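Local coordinates for arabinofuranosidase (Bifidobacterium longum, PDB 2Y2W), which hydrolyses terminal alpha-(1->5)-linked L-arabinofuranosyl residues of arabinans and also acts on arabinoxylan, as a family 51 glycoside hydrolase in bifidobacterial breakdown of plant cell-wall polysaccharides, at residues T86-E89 and N90-Q94; T526-A529 and E530-E533. One frame throughout, in Å; residues are numbered along the deposited sequence.

Interaction 1: residues T86-E89 and N90-Q94; sequences TADE and NGFRQ
Asp88 and Phe92 pair through their backbones, Asp88 N donating to Phe92 O at 3.0 Å, and a second bond, Gln94 N to Thr86 O at 3.1 Å, follows further along. Between them Ala87 and Arg93 form a single antiparallel bridge as a non-hydrogen-bonded pair, supplemented by a CA-H...O contact from Ala87 CA to Phe92 O (3.3 Å). At the tip, Gly91 N closes a type I turn on Asp88 O. With Gly91 at positive phi (90°), where a side chain would collide with the preceding carbonyl oxygen, this is the pattern of a type I turn plus G1 bulge.

The main side-chain bond belongs to Asp88. Its CG sits between the backbone N and carbonyl carbon (chi1 65°), which swings the carboxylate across the turn; OD1 then accepts Phe92 N at 2.7 Å, from above the carboxylate plane. OD2 lies 3.6 Å from Phe92 CD2, with carboxylate and ring planes 56° apart, and forms a salt bridge with Lys158 of helix 149-159.

Nonpolar contact is slight across the turn, though Phe92 meets Trp155 edge-to-face. Arg93, the N-cap residue of helix 94-103, sends its guanidinium to Glu81 and Asp95. The Asp88 carboxylate thus joins two tasks, bracing the turn through OD1 and tying it through OD2 to a neighbouring helix, where Lys158 probably offsets its charge.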
loop_
_atom_site.group_PDB
_atom_site.type_symbol
_atom_site.label_atom_id
_atom_site.label_comp_id
_atom_site.label_asym_id
_atom_site.label_seq_id
_atom_site.Cartn_x
_atom_site.Cartn_y
_atom_site.Cartn_z
ATOM N N THR D 86 1.484 38.817 24.413
ATOM C CA THR D 86 2.374 39.210 23.311
ATOM C C THR D 86 1.940 38.638 21.954
ATOM O O THR D 86 2.648 38.782 20.953
ATOM C CB THR D 86 3.849 38.814 23.575
ATOM O OG1 THR D 86 3.960 37.389 23.674
ATOM C CG2 THR D 86 4.373 39.463 24.852
ATOM N N ALA D 87 0.774 38.000 21.924
ATOM C CA ALA D 87 0.248 37.398 20.702
ATOM C C ALA D 87 -0.071 38.434 19.626
ATOM O O ALA D 87 -0.683 39.469 19.907
ATOM C CB ALA D 87 -0.986 36.564 21.012
ATOM N N ASP D 88 0.349 38.148 18.396
ATOM C CA ASP D 88 0.025 39.004 17.263
ATOM C C ASP D 88 -1.388 38.711 16.763
ATOM O O ASP D 88 -2.150 38.007 17.425
ATOM C CB ASP D 88 1.077 38.872 16.147
ATOM C CG ASP D 88 1.111 37.482 15.504
ATOM O OD1 ASP D 88 0.289 36.605 15.859
ATOM O OD2 ASP D 88 1.976 37.271 14.625
ATOM N N GLU D 89 -1.734 39.258 15.601
ATOM C CA GLU D 89 -3.054 39.055 14.995
ATOM C C GLU D 89 -3.335 37.589 14.644
ATOM O O GLU D 89 -4.470 37.129 14.758
ATOM C CB GLU D 89 -3.220 39.944 13.757
ATOM C CG GLU D 89 -1.977 40.026 12.872
ATOM C CD GLU D 89 -2.271 40.514 11.464
ATOM O OE1 GLU D 89 -3.217 41.317 11.281
ATOM O OE2 GLU D 89 -1.545 40.093 10.535
ATOM N N ASN D 90 -2.300 36.863 14.221
ATOM C CA ASN D 90 -2.426 35.439 13.904
ATOM C C ASN D 90 -2.354 34.534 15.134
ATOM O O ASN D 90 -2.580 33.325 15.036
ATOM C CB ASN D 90 -1.367 35.016 12.883
ATOM C CG ASN D 90 -1.629 35.575 11.500
ATOM O OD1 ASN D 90 -2.754 35.535 10.996
ATOM N ND2 ASN D 90 -0.584 36.092 10.871
ATOM N N GLY D 91 -2.029 35.125 16.282
ATOM C CA GLY D 91 -1.969 34.396 17.544
ATOM C C GLY D 91 -0.615 33.790 17.864
ATOM O O GLY D 91 -0.519 32.899 18.709
ATOM N N PHE D 92 0.431 34.265 17.191
ATOM C CA PHE D 92 1.793 33.823 17.483
ATOM C C PHE D 92 2.406 34.678 18.584
ATOM O O PHE D 92 2.280 35.905 18.568
ATOM C CB PHE D 92 2.687 33.867 16.237
ATOM C CG PHE D 92 2.110 33.167 15.034
ATOM C CD1 PHE D 92 1.587 31.880 15.133
ATOM C CD2 PHE D 92 2.115 33.793 13.790
ATOM C CE1 PHE D 92 1.060 31.239 14.020
ATOM C CE2 PHE D 92 1.591 33.154 12.667
ATOM C CZ PHE D 92 1.062 31.875 12.784
ATOM N N ARG D 93 3.071 34.023 19.532
ATOM C CA ARG D 93 3.737 34.715 20.631
ATOM C C ARG D 93 4.958 35.469 20.127
ATOM O O ARG D 93 5.861 34.874 19.537
ATOM C CB ARG D 93 4.149 33.727 21.723
ATOM C CG ARG D 93 3.038 33.373 22.693
ATOM C CD ARG D 93 3.489 32.336 23.719
ATOM N NE ARG D 93 4.418 32.885 24.704
ATOM C CZ ARG D 93 4.647 32.357 25.905
ATOM N NH1 ARG D 93 4.008 31.260 26.296
ATOM N NH2 ARG D 93 5.514 32.936 26.724
ATOM N N GLN D 94 4.980 36.779 20.358
ATOM C CA GLN D 94 6.093 37.616 19.908
ATOM C C GLN D 94 7.342 37.411 20.754
ATOM O O GLN D 94 8.454 37.458 20.230
ATOM C CB GLN D 94 5.702 39.099 19.869
ATOM C CG GLN D 94 6.665 39.996 19.074
ATOM C CD GLN D 94 6.844 39.555 17.622
ATOM O OE1 GLN D 94 5.888 39.501 16.848
ATOM N NE2 GLN D 94 8.082 39.247 17.252
#

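Interaction 2: residues T526-A529 and E530-E533; sequences TNTA and EAPE
Pro532 O stands almost squarely over one face of the Asn527 carboxamide, 3.2 Å from Asn527 CG; its distance to Asn527 OD1, 3.3 Å, is between two acceptors and gives no bond. The oxygen therefore meets the electron-poor amide carbon. Asn527 OD1 accepts a hydrogen bond from the backbone N of Val535. The first torsion (chi1 -72°) sets CG beside the backbone N and so brings the amide carbon under Pro532 O. With an alanine in place of Asn527, Val535 N is likely to lose its side-chain acceptor, and a gap would probably open beneath Pro532 O. The puckered Pro532 ring is also covered on one side: Thr528 O lies there, displaced toward the N-CA bond of Pro532 and 3.6 Å from Pro532 CB. That oxygen is 3.1 Å from Pro532 N, which has no hydrogen to offer.

The backbone turns back between these two groups. Ala529 and Glu530 have helical backbone angles, and Thr528 N donates to Ala531 O at 3.2 Å (165° at the hydrogen). This tight reversal lies in the long loop joining the antiparallel strands 512-518 and 538-539, part of the beta-sheet region in the C-terminal family domain; Asn527, Ala529 and Pro532 touch Trp426 in strand 425-427.

Thr528 also works through its side chain. Thr528 O, 3.3 Å from Ala531 N, is badly angled for that N-H. A chi1 of 57° turns OG1 back over the Thr528 main chain, and there the hydroxyl oxygen accepts a weak bond from Ala531 N, 3.3 Å long but nearly straight.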
loop_
_atom_site.group_PDB
_atom_site.type_symbol
_atom_site.label_atom_id
_atom_site.label_comp_id
_atom_site.label_asym_id
_atom_site.label_seq_id
_atom_site.Cartn_x
_atom_site.Cartn_y
_atom_site.Cartn_z
ATOM N N THR D 526 20.862 24.725 37.107
ATOM C CA THR D 526 19.877 24.839 36.039
ATOM C C THR D 526 19.123 26.169 36.064
ATOM O O THR D 526 18.870 26.731 37.133
ATOM C CB THR D 526 18.867 23.664 36.122
ATOM O OG1 THR D 526 19.575 22.420 36.113
ATOM C CG2 THR D 526 17.908 23.681 34.960
ATOM N N ASN D 527 18.783 26.666 34.874
ATOM C CA ASN D 527 17.855 27.785 34.727
ATOM C C ASN D 527 16.416 27.300 34.863
ATOM O O ASN D 527 16.015 26.343 34.202
ATOM C CB ASN D 527 18.049 28.477 33.374
ATOM C CG ASN D 527 19.331 29.285 33.304
ATOM O OD1 ASN D 527 19.790 29.837 34.303
ATOM N ND2 ASN D 527 19.908 29.370 32.111
ATOM N N THR D 528 15.650 27.956 35.730
ATOM C CA THR D 528 14.260 27.572 35.987
ATOM C C THR D 528 13.312 28.740 35.726
ATOM O O THR D 528 13.752 29.877 35.584
ATOM C CB THR D 528 14.066 27.063 37.434
ATOM O OG1 THR D 528 14.488 28.071 38.362
ATOM C CG2 THR D 528 14.861 25.782 37.675
ATOM N N ALA D 529 12.013 28.454 35.667
ATOM C CA ALA D 529 10.997 29.488 35.458
ATOM C C ALA D 529 11.056 30.575 36.532
ATOM O O ALA D 529 10.709 31.730 36.277
ATOM C CB ALA D 529 9.610 28.868 35.412
ATOM N N GLU D 530 11.505 30.194 37.726
ATOM C CA GLU D 530 11.606 31.108 38.858
ATOM C C GLU D 530 12.863 31.981 38.764
ATOM O O GLU D 530 12.780 33.206 38.867
ATOM C CB GLU D 530 11.569 30.333 40.184
ATOM C CG GLU D 530 10.478 29.249 40.276
ATOM C CD GLU D 530 9.076 29.798 40.537
ATOM O OE1 GLU D 530 8.604 30.665 39.768
ATOM O OE2 GLU D 530 8.439 29.351 41.517
ATOM N N ALA D 531 14.017 31.343 38.566
ATOM C CA ALA D 531 15.283 32.050 38.367
ATOM C C ALA D 531 15.872 31.699 36.995
ATOM O O ALA D 531 16.692 30.784 36.882
ATOM C CB ALA D 531 16.266 31.722 39.488
ATOM N N PRO D 532 15.452 32.429 35.945
ATOM C CA PRO D 532 15.762 32.062 34.560
ATOM C C PRO D 532 17.170 32.417 34.079
ATOM O O PRO D 532 17.594 31.931 33.028
ATOM C CB PRO D 532 14.718 32.840 33.759
ATOM C CG PRO D 532 14.439 34.045 34.579
ATOM C CD PRO D 532 14.629 33.652 36.019
ATOM N N GLU D 533 17.886 33.250 34.830
ATOM C CA GLU D 533 19.203 33.717 34.396
ATOM C C GLU D 533 20.328 33.355 35.373
ATOM O O GLU D 533 21.349 34.047 35.440
ATOM C CB GLU D 533 19.177 35.226 34.108
ATOM C CG GLU D 533 18.197 35.635 33.009
ATOM C CD GLU D 533 18.618 36.890 32.263
ATOM O OE1 GLU D 533 18.913 37.915 32.919
ATOM O OE2 GLU D 533 18.654 36.846 31.012
#

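Overall arrangement
Interactions 1 and 2 are both local chain reversals. They do not touch (centres 24 Å apart, nearest atoms about 10 Å), but both reach Glu420, whose backbone O takes a bond from Arg93 and against which Ala529 lies. Residues 86-94 form a partly buried hairpin leading into helix 94-103 and packed on helix 149-159, within the barrel region; residues 526-533 are a surface turn between strands 512-518 and 538-539. Their chemistry follows this placing. Interaction 1 uses a charged carboxylate with a lysine partner, three backbone bonds and a glycine bulge, whereas interaction 2 relies on one backbone bond, a weak hydroxyl bond and an uncharged amide. Both lie away from the active-site residues.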